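Local coordinates for PilX (Neisseria meningitidis, PDB 2OPE), which is a minor type IV pilin that modulates the virulence properties of type IV pili, probably through the pilus-mediated aggregation and adhesion of meningococci, at residues 89-94 / 110-115; 17-22 / 74-79; 10-15 / 59-64. One frame throughout, in Å; residues are numbered along the deposited sequence.

Interaction 1 (89-94 / 110-115); sequences SVWMNS and HLETLS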
ATOM      1  N   SER A  89      -1.429  -8.655   5.879  1.00 48.99           N
ATOM      2  CA  SER A  89      -1.340  -7.654   4.835  1.00 48.37           C
ATOM      3  C   SER A  89      -1.222  -6.263   5.455  1.00 49.76           C
ATOM      4  O   SER A  89      -1.161  -6.128   6.677  1.00 49.75           O
ATOM      5  CB  SER A  89      -2.544  -7.766   3.906  1.00 47.05           C
ATOM      6  OG  SER A  89      -2.664  -9.111   3.437  1.00 46.86           O
ATOM      7  N   VAL A  90      -1.159  -5.233   4.603  1.00 49.46           N
ATOM      8  CA  VAL A  90      -1.071  -3.844   5.045  1.00 47.29           C
ATOM      9  C   VAL A  90      -1.859  -2.997   4.049  1.00 48.43           C
ATOM     10  O   VAL A  90      -1.904  -3.347   2.844  1.00 48.39           O
ATOM     11  CB  VAL A  90       0.407  -3.406   5.064  1.00 45.23           C
ATOM     12  CG1 VAL A  90       0.568  -1.928   5.234  1.00 42.68           C
ATOM     13  CG2 VAL A  90       1.173  -4.172   6.154  1.00 44.28           C
ATOM     14  N   TRP A  91      -2.505  -1.914   4.521  1.00 46.69           N
ATOM     15  CA  TRP A  91      -2.879  -0.840   3.596  1.00 46.54           C
ATOM     16  C   TRP A  91      -2.570   0.509   4.226  1.00 46.42           C
ATOM     17  O   TRP A  91      -2.393   0.610   5.444  1.00 46.98           O
ATOM     18  CB  TRP A  91      -4.347  -0.941   3.093  1.00 46.60           C
ATOM     19  CG  TRP A  91      -5.390  -0.534   4.116  1.00 47.03           C
ATOM     20  CD1 TRP A  91      -5.910  -1.315   5.114  1.00 46.60           C
ATOM     21  CD2 TRP A  91      -6.008   0.766   4.258  1.00 46.98           C
ATOM     22  NE1 TRP A  91      -6.828  -0.589   5.857  1.00 46.84           N
ATOM     23  CE2 TRP A  91      -6.883   0.696   5.371  1.00 47.60           C
ATOM     24  CE3 TRP A  91      -5.870   1.993   3.586  1.00 45.77           C
ATOM     25  CZ2 TRP A  91      -7.632   1.806   5.808  1.00 46.60           C
ATOM     26  CZ3 TRP A  91      -6.622   3.068   4.010  1.00 46.26           C
ATOM     27  CH2 TRP A  91      -7.486   2.971   5.115  1.00 46.30           C
ATOM     28  N   MET A  92      -2.508   1.549   3.401  1.00 47.26           N
ATOM     29  CA  MET A  92      -2.353   2.916   3.915  1.00 47.73           C
ATOM     30  C   MET A  92      -2.862   4.020   2.956  1.00 47.92           C
ATOM     31  O   MET A  92      -3.026   3.818   1.738  1.00 47.63           O
ATOM     32  CB  MET A  92      -0.884   3.173   4.404  1.00 46.56           C
ATOM     33  CG  MET A  92       0.181   3.018   3.291  1.00 47.09           C
ATOM     34  SD  MET A  92       1.919   3.169   3.761  1.00 48.08           S
ATOM     35  CE  MET A  92       2.182   1.899   4.995  1.00 45.93           C
ATOM     36  N   ASN A  93      -3.154   5.163   3.580  1.00 48.60           N
ATOM     37  CA  ASN A  93      -3.522   6.479   3.022  1.00 50.27           C
ATOM     38  C   ASN A  93      -2.336   7.207   2.410  1.00 48.13           C
ATOM     39  O   ASN A  93      -1.231   7.069   2.939  1.00 48.13           O
ATOM     40  CB  ASN A  93      -3.914   7.415   4.243  1.00 52.06           C
ATOM     41  CG  ASN A  93      -5.347   7.382   4.483  1.00 55.62           C
ATOM     42  OD1 ASN A  93      -6.050   6.999   3.560  1.00 60.19           O
ATOM     43  ND2 ASN A  93      -5.828   7.690   5.691  1.00 55.92           N
ATOM     44  N   SER A  94      -2.581   8.067   1.417  1.00 45.35           N
ATOM     45  CA  SER A  94      -1.600   9.096   1.060  1.00 45.09           C
ATOM     46  C   SER A  94      -1.437  10.107   2.133  1.00 44.54           C
ATOM     47  O   SER A  94      -0.505  10.888   2.069  1.00 45.04           O
ATOM     48  CB  SER A  94      -1.982   9.882  -0.195  1.00 43.74           C
ATOM     49  OG  SER A  94      -3.332  10.250  -0.144  1.00 43.13           O
ATOM     50  N   HIS A 110      -9.786  -1.929   2.875  1.00 45.44           N
ATOM     51  CA  HIS A 110      -9.350  -0.755   3.638  1.00 46.72           C
ATOM     52  C   HIS A 110     -10.099  -0.671   4.922  1.00 47.06           C
ATOM     53  O   HIS A 110     -10.578   0.388   5.313  1.00 48.33           O
ATOM     54  CB  HIS A 110      -9.505   0.577   2.885  1.00 44.90           C
ATOM     55  CG  HIS A 110      -8.914   0.559   1.521  1.00 44.53           C
ATOM     56  ND1 HIS A 110      -8.147  -0.487   1.069  1.00 46.06           N
ATOM     57  CD2 HIS A 110      -8.969   1.446   0.509  1.00 45.38           C
ATOM     58  CE1 HIS A 110      -7.747  -0.245  -0.166  1.00 45.28           C
ATOM     59  NE2 HIS A 110      -8.244   0.916  -0.532  1.00 46.96           N
ATOM     60  N   LEU A 111     -10.220  -1.811   5.574  1.00 47.57           N
ATOM     61  CA  LEU A 111     -10.862  -1.841   6.873  1.00 46.97           C
ATOM     62  C   LEU A 111      -9.915  -1.180   7.889  1.00 47.72           C
ATOM     63  O   LEU A 111      -8.680  -1.183   7.704  1.00 46.82           O
ATOM     64  CB  LEU A 111     -11.205  -3.285   7.248  1.00 45.43           C
ATOM     65  CG  LEU A 111     -12.346  -3.939   6.407  1.00 44.36           C
ATOM     66  CD1 LEU A 111     -12.670  -5.377   6.878  1.00 44.02           C
ATOM     67  CD2 LEU A 111     -13.646  -3.124   6.315  1.00 42.96           C
ATOM     68  N   GLU A 112     -10.519  -0.637   8.953  1.00 48.14           N
ATOM     69  CA  GLU A 112      -9.871   0.229   9.926  1.00 47.40           C
ATOM     70  C   GLU A 112      -9.904  -0.412  11.308  1.00 47.74           C
ATOM     71  O   GLU A 112      -9.210   0.024  12.187  1.00 47.91           O
ATOM     72  CB  GLU A 112     -10.574   1.592   9.961  1.00 46.18           C
ATOM     73  CG  GLU A 112     -10.412   2.410   8.649  1.00 48.24           C
ATOM     74  CD  GLU A 112     -11.377   3.601   8.557  1.00 47.90           C
ATOM     75  OE1 GLU A 112     -12.452   3.550   9.149  1.00 48.72           O
ATOM     76  OE2 GLU A 112     -11.053   4.619   7.935  1.00 48.89           O
ATOM     77  N   THR A 113     -10.726  -1.440  11.514  1.00 47.86           N
ATOM     78  CA  THR A 113     -10.791  -2.104  12.829  1.00 46.00           C
ATOM     79  C   THR A 113     -10.818  -3.612  12.619  1.00 46.65           C
ATOM     80  O   THR A 113     -10.989  -4.067  11.503  1.00 48.83           O
ATOM     81  CB  THR A 113     -12.081  -1.749  13.605  1.00 45.21           C
ATOM     82  OG1 THR A 113     -13.197  -2.230  12.875  1.00 46.38           O
ATOM     83  CG2 THR A 113     -12.252  -0.228  13.868  1.00 43.92           C
ATOM     84  N   LEU A 114     -10.674  -4.364  13.700  1.00 47.43           N
ATOM     85  CA  LEU A 114     -10.728  -5.826  13.741  1.00 47.11           C
ATOM     86  C   LEU A 114     -12.051  -6.325  14.246  1.00 46.56           C
ATOM     87  O   LEU A 114     -12.718  -5.656  15.049  1.00 46.72           O
ATOM     88  CB  LEU A 114      -9.730  -6.374  14.756  1.00 47.57           C
ATOM     89  CG  LEU A 114      -8.250  -6.201  14.475  1.00 49.63           C
ATOM     90  CD1 LEU A 114      -7.510  -6.497  15.770  1.00 49.47           C
ATOM     91  CD2 LEU A 114      -7.779  -7.096  13.291  1.00 50.16           C
ATOM     92  N   SER A 115     -12.385  -7.548  13.856  1.00 45.18           N
ATOM     93  CA  SER A 115     -13.617  -8.147  14.291  1.00 44.57           C
ATOM     94  C   SER A 115     -13.411  -9.624  14.198  1.00 46.25           C
ATOM     95  O   SER A 115     -13.132 -10.159  13.116  1.00 46.93           O
ATOM     96  CB  SER A 115     -14.726  -7.728  13.358  1.00 43.75           C
ATOM     97  OG  SER A 115     -15.961  -8.187  13.817  1.00 41.70           O
TER
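W91 meets H110 because its CG sits between the backbone N and the carbonyl carbon (chi1 75°), which swings the indole off strand 89-93, while CG of H110 stands beside its own backbone N and brings the imidazole against the indole. The contact belongs to the pilin globular domain. It joins the central sheet strand to the segment between C101 and C120, the disulfide-bounded D-region of type IV pilins, on the sheet face turned from helix 5-28.

H110, the first residue past helix 104-109, has positive phi and closes the helix in a Schellman motif, carrying the chain across the indole. The evidence is an offset stack, with the six-membered ring of W91 and the H110 ring 4.8 Å apart between centroids and their planes inclined by only 19°. H110 CA adds a CH-pi contact, lying 3.5 Å from the centroid of the five-membered ring of W91 and over its face. H110 CB follows at 3.6 Å from W91 CE2. The imidazole is itself held, since its ND1 hydrogen-bonds A107 O.

One residue further on, the chain reaches the indole edge. W91 NE1 donates to L111 O at 2.7 Å with an N-H...O angle of 160°; the acceptor lies in the indole plane, though the donor is tilted from the carbonyl plane. This satisfies the polar atom of a buried side chain, and together with the face contacts it fixes the ring. Y99 also stacks with W91. E112 CG, placed beside its backbone N, comes to 4.0 Å from W91 CZ2, near the ring plane.

Interaction 2 (17-22 / 74-79); sequences VGINNI and YSLVGV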
ATOM      1  N   VAL A  17       5.570   2.587   3.732  1.00 47.94           N
ATOM      2  CA  VAL A  17       5.795   3.967   4.193  1.00 47.49           C
ATOM      3  C   VAL A  17       6.821   4.676   3.318  1.00 47.34           C
ATOM      4  O   VAL A  17       6.603   5.782   2.900  1.00 47.45           O
ATOM      5  CB  VAL A  17       6.289   4.056   5.623  1.00 47.37           C
ATOM      6  CG1 VAL A  17       6.610   5.509   5.941  1.00 46.14           C
ATOM      7  CG2 VAL A  17       5.246   3.556   6.558  1.00 46.37           C
ATOM      8  N   GLY A  18       7.938   4.007   3.051  1.00 48.85           N
ATOM      9  CA  GLY A  18       8.970   4.492   2.115  1.00 49.84           C
ATOM     10  C   GLY A  18       8.429   4.837   0.734  1.00 48.74           C
ATOM     11  O   GLY A  18       8.708   5.887   0.217  1.00 48.80           O
ATOM     12  N   ILE A  19       7.665   3.924   0.146  1.00 49.02           N
ATOM     13  CA  ILE A  19       6.960   4.158  -1.123  1.00 48.48           C
ATOM     14  C   ILE A  19       5.968   5.334  -1.060  1.00 47.71           C
ATOM     15  O   ILE A  19       5.956   6.190  -1.946  1.00 49.13           O
ATOM     16  CB  ILE A  19       6.269   2.824  -1.593  1.00 48.10           C
ATOM     17  CG1 ILE A  19       7.338   1.735  -1.817  1.00 48.11           C
ATOM     18  CG2 ILE A  19       5.414   3.017  -2.847  1.00 45.10           C
ATOM     19  CD1 ILE A  19       6.762   0.318  -1.943  1.00 48.38           C
ATOM     20  N   ASN A  20       5.161   5.385  -0.008  1.00 46.08           N
ATOM     21  CA  ASN A  20       4.253   6.513   0.248  1.00 47.18           C
ATOM     22  C   ASN A  20       5.018   7.869   0.301  1.00 47.84           C
ATOM     23  O   ASN A  20       4.589   8.883  -0.284  1.00 49.33           O
ATOM     24  CB  ASN A  20       3.512   6.296   1.590  1.00 45.12           C
ATOM     25  CG  ASN A  20       2.063   6.766   1.565  1.00 45.42           C
ATOM     26  OD1 ASN A  20       1.540   7.159   0.527  1.00 46.81           O
ATOM     27  ND2 ASN A  20       1.391   6.690   2.717  1.00 43.21           N
ATOM     28  N   ASN A  21       6.142   7.900   1.005  1.00 45.40           N
ATOM     29  CA  ASN A  21       6.834   9.165   1.189  1.00 46.44           C
ATOM     30  C   ASN A  21       7.438   9.686  -0.123  1.00 45.70           C
ATOM     31  O   ASN A  21       7.423  10.887  -0.386  1.00 46.51           O
ATOM     32  CB  ASN A  21       7.893   9.058   2.294  1.00 45.71           C
ATOM     33  CG  ASN A  21       7.284   9.053   3.650  1.00 47.56           C
ATOM     34  OD1 ASN A  21       6.158   9.501   3.812  1.00 49.32           O
ATOM     35  ND2 ASN A  21       8.025   8.588   4.656  1.00 48.94           N
ATOM     36  N   ILE A  22       7.964   8.785  -0.940  1.00 43.87           N
ATOM     37  CA  ILE A  22       8.468   9.184  -2.228  1.00 44.44           C
ATOM     38  C   ILE A  22       7.341   9.595  -3.183  1.00 47.16           C
ATOM     39  O   ILE A  22       7.533  10.484  -3.996  1.00 48.30           O
ATOM     40  CB  ILE A  22       9.221   8.039  -2.866  1.00 44.57           C
ATOM     41  CG1 ILE A  22      10.472   7.685  -2.034  1.00 43.71           C
ATOM     42  CG2 ILE A  22       9.589   8.366  -4.346  1.00 43.50           C
ATOM     43  CD1 ILE A  22      11.269   6.580  -2.696  1.00 41.58           C
ATOM     44  N   TYR A  74      -5.123   8.630  -2.525  1.00 43.73           N
ATOM     45  CA  TYR A  74      -4.986   7.232  -2.953  1.00 43.81           C
ATOM     46  C   TYR A  74      -4.659   6.431  -1.688  1.00 44.40           C
ATOM     47  O   TYR A  74      -4.380   6.993  -0.634  1.00 43.94           O
ATOM     48  CB  TYR A  74      -3.883   7.040  -4.020  1.00 43.68           C
ATOM     49  CG  TYR A  74      -2.481   7.455  -3.499  1.00 44.53           C
ATOM     50  CD1 TYR A  74      -1.756   6.598  -2.654  1.00 44.36           C
ATOM     51  CD2 TYR A  74      -1.929   8.710  -3.795  1.00 43.54           C
ATOM     52  CE1 TYR A  74      -0.525   6.948  -2.149  1.00 43.82           C
ATOM     53  CE2 TYR A  74      -0.673   9.072  -3.284  1.00 44.26           C
ATOM     54  CZ  TYR A  74       0.027   8.174  -2.442  1.00 43.63           C
ATOM     55  OH  TYR A  74       1.237   8.499  -1.852  1.00 41.25           O
ATOM     56  N   SER A  75      -4.687   5.121  -1.816  1.00 45.51           N
ATOM     57  CA  SER A  75      -4.180   4.236  -0.796  1.00 46.22           C
ATOM     58  C   SER A  75      -3.252   3.184  -1.416  1.00 46.69           C
ATOM     59  O   SER A  75      -3.326   2.882  -2.613  1.00 47.60           O
ATOM     60  CB  SER A  75      -5.337   3.571  -0.092  1.00 45.00           C
ATOM     61  OG  SER A  75      -6.089   2.867  -1.010  1.00 42.99           O
ATOM     62  N   LEU A  76      -2.360   2.657  -0.596  1.00 45.72           N
ATOM     63  CA  LEU A  76      -1.502   1.587  -0.999  1.00 44.19           C
ATOM     64  C   LEU A  76      -1.988   0.324  -0.329  1.00 43.83           C
ATOM     65  O   LEU A  76      -2.288   0.316   0.856  1.00 43.11           O
ATOM     66  CB  LEU A  76      -0.063   1.877  -0.577  1.00 45.66           C
ATOM     67  CG  LEU A  76       0.603   3.134  -1.119  1.00 47.04           C
ATOM     68  CD1 LEU A  76       1.981   3.371  -0.411  1.00 48.12           C
ATOM     69  CD2 LEU A  76       0.771   3.009  -2.617  1.00 47.00           C
ATOM     70  N   VAL A  77      -2.047  -0.757  -1.092  1.00 43.67           N
ATOM     71  CA  VAL A  77      -2.404  -2.073  -0.564  1.00 43.60           C
ATOM     72  C   VAL A  77      -1.178  -3.020  -0.663  1.00 44.09           C
ATOM     73  O   VAL A  77      -0.525  -3.111  -1.686  1.00 44.35           O
ATOM     74  CB  VAL A  77      -3.641  -2.614  -1.350  1.00 43.95           C
ATOM     75  CG1 VAL A  77      -3.983  -4.011  -0.999  1.00 43.02           C
ATOM     76  CG2 VAL A  77      -4.847  -1.702  -1.129  1.00 43.12           C
ATOM     77  N   GLY A  78      -0.815  -3.689   0.424  1.00 45.41           N
ATOM     78  CA  GLY A  78       0.325  -4.605   0.357  1.00 44.98           C
ATOM     79  C   GLY A  78      -0.236  -5.977   0.689  1.00 45.85           C
ATOM     80  O   GLY A  78      -0.789  -6.171   1.766  1.00 45.35           O
ATOM     81  N   VAL A  79      -0.146  -6.941  -0.225  1.00 45.30           N
ATOM     82  CA  VAL A  79      -0.693  -8.260   0.108  1.00 43.16           C
ATOM     83  C   VAL A  79       0.237  -9.356  -0.342  1.00 45.24           C
ATOM     84  O   VAL A  79       1.077  -9.157  -1.243  1.00 46.17           O
ATOM     85  CB  VAL A  79      -2.119  -8.466  -0.480  1.00 44.21           C
ATOM     86  CG1 VAL A  79      -3.062  -7.402   0.086  1.00 41.83           C
ATOM     87  CG2 VAL A  79      -2.117  -8.500  -2.066  1.00 41.79           C
TER
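Y74 OH donates to N20 OD1 across 2.7 Å, the sole hydrogen bond between helix 17-22 and strand 74-79. These are parts of the long helix and the antiparallel sheet that define the type IV pilin fold. The two segments run nearly antiparallel, their axes 9.9 Å apart at closest approach.

The geometry of the bond is favourable: the hydroxyl lies in the carbonyl plane of the N20 amide, and the C=O...O angle is 159°. The phenol reaches it because CG of Y74 is placed between the backbone N and the carbonyl carbon (chi1 61°), while the side chain springs from the strand face that looks at the helix. N20 and Y74 come alongside each other from opposite ends. The amide is turned 65° against the ring, and N20 OD1 lies at the ring edge, near its plane, 3.4 Å from Y74 CE1. The other end of the amide is taken as well, for N20 ND2 hydrogen-bonds N93 O. With both ends engaged, the rotation of this buried amide is settled.

Beside the polar pair, L76 pushes CD1 against the helix, 3.8 Å from N20 N and 3.9 Å from N20 CB. V46 of helix 35-48 touches both L76 and I19. A looser apolar contact, I19 CG2 to L76 CD1 at 4.2 Å, adds to it.

Interaction 3 (10-15 / 59-64); sequences SQLYTE and YNVSVH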
ATOM      1  N   SER A  10       5.796  -6.474   9.167  1.00 49.64           N
ATOM      2  CA  SER A  10       6.418  -5.233   9.622  1.00 50.03           C
ATOM      3  C   SER A  10       7.294  -4.632   8.532  1.00 50.37           C
ATOM      4  O   SER A  10       7.159  -3.458   8.199  1.00 51.19           O
ATOM      5  CB  SER A  10       7.208  -5.423  10.913  1.00 50.27           C
ATOM      6  OG  SER A  10       6.349  -5.773  11.995  1.00 51.16           O
ATOM      7  N   GLN A  11       8.190  -5.419   7.956  1.00 49.64           N
ATOM      8  CA  GLN A  11       9.050  -4.848   6.921  1.00 48.80           C
ATOM      9  C   GLN A  11       8.221  -4.326   5.756  1.00 45.93           C
ATOM     10  O   GLN A  11       8.548  -3.301   5.192  1.00 44.77           O
ATOM     11  CB  GLN A  11      10.098  -5.856   6.439  1.00 50.38           C
ATOM     12  CG  GLN A  11      10.863  -6.507   7.584  1.00 53.83           C
ATOM     13  CD  GLN A  11      11.952  -7.442   7.097  1.00 54.30           C
ATOM     14  OE1 GLN A  11      12.588  -7.196   6.057  1.00 56.03           O
ATOM     15  NE2 GLN A  11      12.177  -8.510   7.837  1.00 53.86           N
ATOM     16  N   LEU A  12       7.175  -5.052   5.372  1.00 45.62           N
ATOM     17  CA  LEU A  12       6.243  -4.593   4.313  1.00 44.72           C
ATOM     18  C   LEU A  12       5.660  -3.239   4.733  1.00 45.27           C
ATOM     19  O   LEU A  12       5.552  -2.299   3.925  1.00 44.92           O
ATOM     20  CB  LEU A  12       5.115  -5.612   4.104  1.00 43.90           C
ATOM     21  CG  LEU A  12       4.020  -5.265   3.103  1.00 43.83           C
ATOM     22  CD1 LEU A  12       4.616  -5.147   1.683  1.00 41.65           C
ATOM     23  CD2 LEU A  12       2.866  -6.268   3.149  1.00 43.36           C
ATOM     24  N   TYR A  13       5.328  -3.107   6.013  1.00 45.31           N
ATOM     25  CA  TYR A  13       4.726  -1.876   6.444  1.00 45.62           C
ATOM     26  C   TYR A  13       5.731  -0.745   6.177  1.00 47.70           C
ATOM     27  O   TYR A  13       5.406   0.258   5.504  1.00 49.52           O
ATOM     28  CB  TYR A  13       4.283  -1.934   7.911  1.00 45.73           C
ATOM     29  CG  TYR A  13       3.716  -0.600   8.330  1.00 46.52           C
ATOM     30  CD1 TYR A  13       2.368  -0.320   8.165  1.00 45.53           C
ATOM     31  CD2 TYR A  13       4.550   0.421   8.820  1.00 44.94           C
ATOM     32  CE1 TYR A  13       1.866   0.917   8.502  1.00 45.25           C
ATOM     33  CE2 TYR A  13       4.049   1.636   9.130  1.00 43.92           C
ATOM     34  CZ  TYR A  13       2.717   1.892   8.972  1.00 44.97           C
ATOM     35  OH  TYR A  13       2.204   3.139   9.318  1.00 46.27           O
ATOM     36  N   THR A  14       6.956  -0.945   6.653  1.00 46.52           N
ATOM     37  CA  THR A  14       8.047   0.003   6.512  1.00 47.92           C
ATOM     38  C   THR A  14       8.429   0.286   5.052  1.00 48.85           C
ATOM     39  O   THR A  14       8.804   1.398   4.721  1.00 49.36           O
ATOM     40  CB  THR A  14       9.272  -0.483   7.332  1.00 47.42           C
ATOM     41  OG1 THR A  14       8.872  -0.550   8.694  1.00 46.63           O
ATOM     42  CG2 THR A  14      10.489   0.471   7.225  1.00 47.53           C
ATOM     43  N   GLU A  15       8.312  -0.704   4.179  1.00 49.39           N
ATOM     44  CA  GLU A  15       8.589  -0.460   2.762  1.00 50.81           C
ATOM     45  C   GLU A  15       7.498   0.440   2.207  1.00 51.14           C
ATOM     46  O   GLU A  15       7.759   1.322   1.374  1.00 53.63           O
ATOM     47  CB  GLU A  15       8.638  -1.769   1.960  1.00 49.40           C
ATOM     48  CG  GLU A  15       9.839  -2.628   2.287  1.00 51.60           C
ATOM     49  CD  GLU A  15      11.052  -2.324   1.445  1.00 51.09           C
ATOM     50  OE1 GLU A  15      11.013  -1.422   0.618  1.00 53.79           O
ATOM     51  OE2 GLU A  15      12.055  -3.006   1.585  1.00 52.45           O
ATOM     52  N   TYR A  59       5.417 -10.373  -1.341  1.00 48.91           N
ATOM     53  CA  TYR A  59       4.303  -9.427  -1.374  1.00 48.24           C
ATOM     54  C   TYR A  59       4.185  -8.677  -2.683  1.00 48.58           C
ATOM     55  O   TYR A  59       5.187  -8.404  -3.319  1.00 49.82           O
ATOM     56  CB  TYR A  59       4.466  -8.408  -0.262  1.00 46.65           C
ATOM     57  CG  TYR A  59       4.421  -9.047   1.068  1.00 46.94           C
ATOM     58  CD1 TYR A  59       5.600  -9.326   1.784  1.00 47.23           C
ATOM     59  CD2 TYR A  59       3.208  -9.396   1.633  1.00 46.52           C
ATOM     60  CE1 TYR A  59       5.567  -9.921   3.027  1.00 45.93           C
ATOM     61  CE2 TYR A  59       3.167  -9.990   2.866  1.00 47.13           C
ATOM     62  CZ  TYR A  59       4.353 -10.258   3.555  1.00 46.85           C
ATOM     63  OH  TYR A  59       4.264 -10.855   4.788  1.00 47.15           O
ATOM     64  N   ASN A  60       2.948  -8.350  -3.071  1.00 48.42           N
ATOM     65  CA  ASN A  60       2.686  -7.337  -4.114  1.00 47.62           C
ATOM     66  C   ASN A  60       2.159  -6.009  -3.545  1.00 47.77           C
ATOM     67  O   ASN A  60       1.318  -5.991  -2.665  1.00 48.95           O
ATOM     68  CB  ASN A  60       1.745  -7.880  -5.179  1.00 46.97           C
ATOM     69  CG  ASN A  60       2.367  -9.028  -5.967  1.00 47.42           C
ATOM     70  OD1 ASN A  60       3.520  -8.959  -6.401  1.00 46.89           O
ATOM     71  ND2 ASN A  60       1.633 -10.101  -6.100  1.00 46.27           N
ATOM     72  N   VAL A  61       2.686  -4.894  -4.026  1.00 47.40           N
ATOM     73  CA  VAL A  61       2.182  -3.601  -3.597  1.00 46.72           C
ATOM     74  C   VAL A  61       1.482  -2.869  -4.768  1.00 47.35           C
ATOM     75  O   VAL A  61       1.987  -2.835  -5.901  1.00 45.89           O
ATOM     76  CB  VAL A  61       3.317  -2.774  -2.920  1.00 45.89           C
ATOM     77  CG1 VAL A  61       2.869  -1.371  -2.615  1.00 46.14           C
ATOM     78  CG2 VAL A  61       3.761  -3.471  -1.640  1.00 42.83           C
ATOM     79  N   SER A  62       0.290  -2.315  -4.512  1.00 47.32           N
ATOM     80  CA  SER A  62      -0.434  -1.613  -5.586  1.00 45.71           C
ATOM     81  C   SER A  62      -1.046  -0.345  -5.009  1.00 44.90           C
ATOM     82  O   SER A  62      -1.189  -0.268  -3.794  1.00 43.97           O
ATOM     83  CB  SER A  62      -1.497  -2.525  -6.190  1.00 44.61           C
ATOM     84  OG  SER A  62      -2.296  -3.086  -5.147  1.00 46.43           O
ATOM     85  N   VAL A  63      -1.397   0.621  -5.874  1.00 43.94           N
ATOM     86  CA  VAL A  63      -1.954   1.948  -5.488  1.00 44.80           C
ATOM     87  C   VAL A  63      -3.399   2.061  -6.055  1.00 47.33           C
ATOM     88  O   VAL A  63      -3.725   1.552  -7.147  1.00 48.64           O
ATOM     89  CB  VAL A  63      -1.021   3.144  -5.989  1.00 43.81           C
ATOM     90  CG1 VAL A  63      -0.887   3.118  -7.525  1.00 45.47           C
ATOM     91  CG2 VAL A  63      -1.502   4.474  -5.572  1.00 40.38           C
ATOM     92  N   HIS A  64      -4.290   2.678  -5.296  1.00 47.63           N
ATOM     93  CA  HIS A  64      -5.706   2.626  -5.634  1.00 46.95           C
ATOM     94  C   HIS A  64      -6.337   3.988  -5.463  1.00 45.95           C
ATOM     95  O   HIS A  64      -5.888   4.778  -4.660  1.00 47.81           O
ATOM     96  CB  HIS A  64      -6.391   1.535  -4.778  1.00 48.46           C
ATOM     97  CG  HIS A  64      -5.732   0.186  -4.911  1.00 49.88           C
ATOM     98  ND1 HIS A  64      -6.158  -0.769  -5.816  1.00 47.90           N
ATOM     99  CD2 HIS A  64      -4.621  -0.330  -4.309  1.00 50.05           C
ATOM    100  CE1 HIS A  64      -5.365  -1.828  -5.734  1.00 48.42           C
ATOM    101  NE2 HIS A  64      -4.426  -1.592  -4.828  1.00 47.96           N
TER
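The helix-on-sheet core of the pilin fold extends to the edge strand 59-65 where L12, on helix 5-28, fits against Y59 and V61. The nearest CA pair is L12 and Y59, 7.7 Å apart, and all three side chains leave their backbones toward the opposite segment.

L12 does the work with both methyl groups. Its CG lies opposite the backbone N (chi1 177°), and a chi2 of 64° then divides the branches between two targets. CD2 settles over one face of the Y59 ring, 3.8 Å from the centroid and 24° off the ring normal, a CH-pi contact. It is displaced toward the rim, and its closest ring atom is Y59 CD2 at 3.5 Å. CD1 instead drops beside the strand, 3.8 Å from V61 CG2 and equally 3.8 Å from Y59 CB. L12 meets Y59 at a slant.

Among the neighbours, V90 touches L12, P80 and Y86 touch Y59, and M51 and V46 touch V61. Farther along the strand, S62 OG and H64 NE2 share a hydrogen bond. Farther along the helix, E15 OE2 accepts a bond from N52 N.

Between the two segments the contact is wholly nonpolar. Its hold therefore comes from dispersion and the burial of carbon, including a methyl resting on an aromatic face, and the fit depends on the shapes of L12, Y59 and V61 rather than on directional bonds.

Interactions 2 and 3 are successive steps along helix 5-28, their centres about 6 Å apart, and they fall on adjacent strands of one antiparallel sheet, whose backbones join at V79 O and N60 N (2.7 Å). Interaction 1 lies about 12 Å from the centre of each. Strand 89-93 connects all three: its W91 faces the D-region segment 110-115, while V90 and M92 point to the helix. There V90 CG2 comes within 4.0 Å of L12 CD2, tying interaction 1 to interaction 3. V90 O, 2.7 Å from G78 N, links it to interaction 2. Helix 5-28 thus packs on one face, and the D-region residues about H110 lie against W91 on the other.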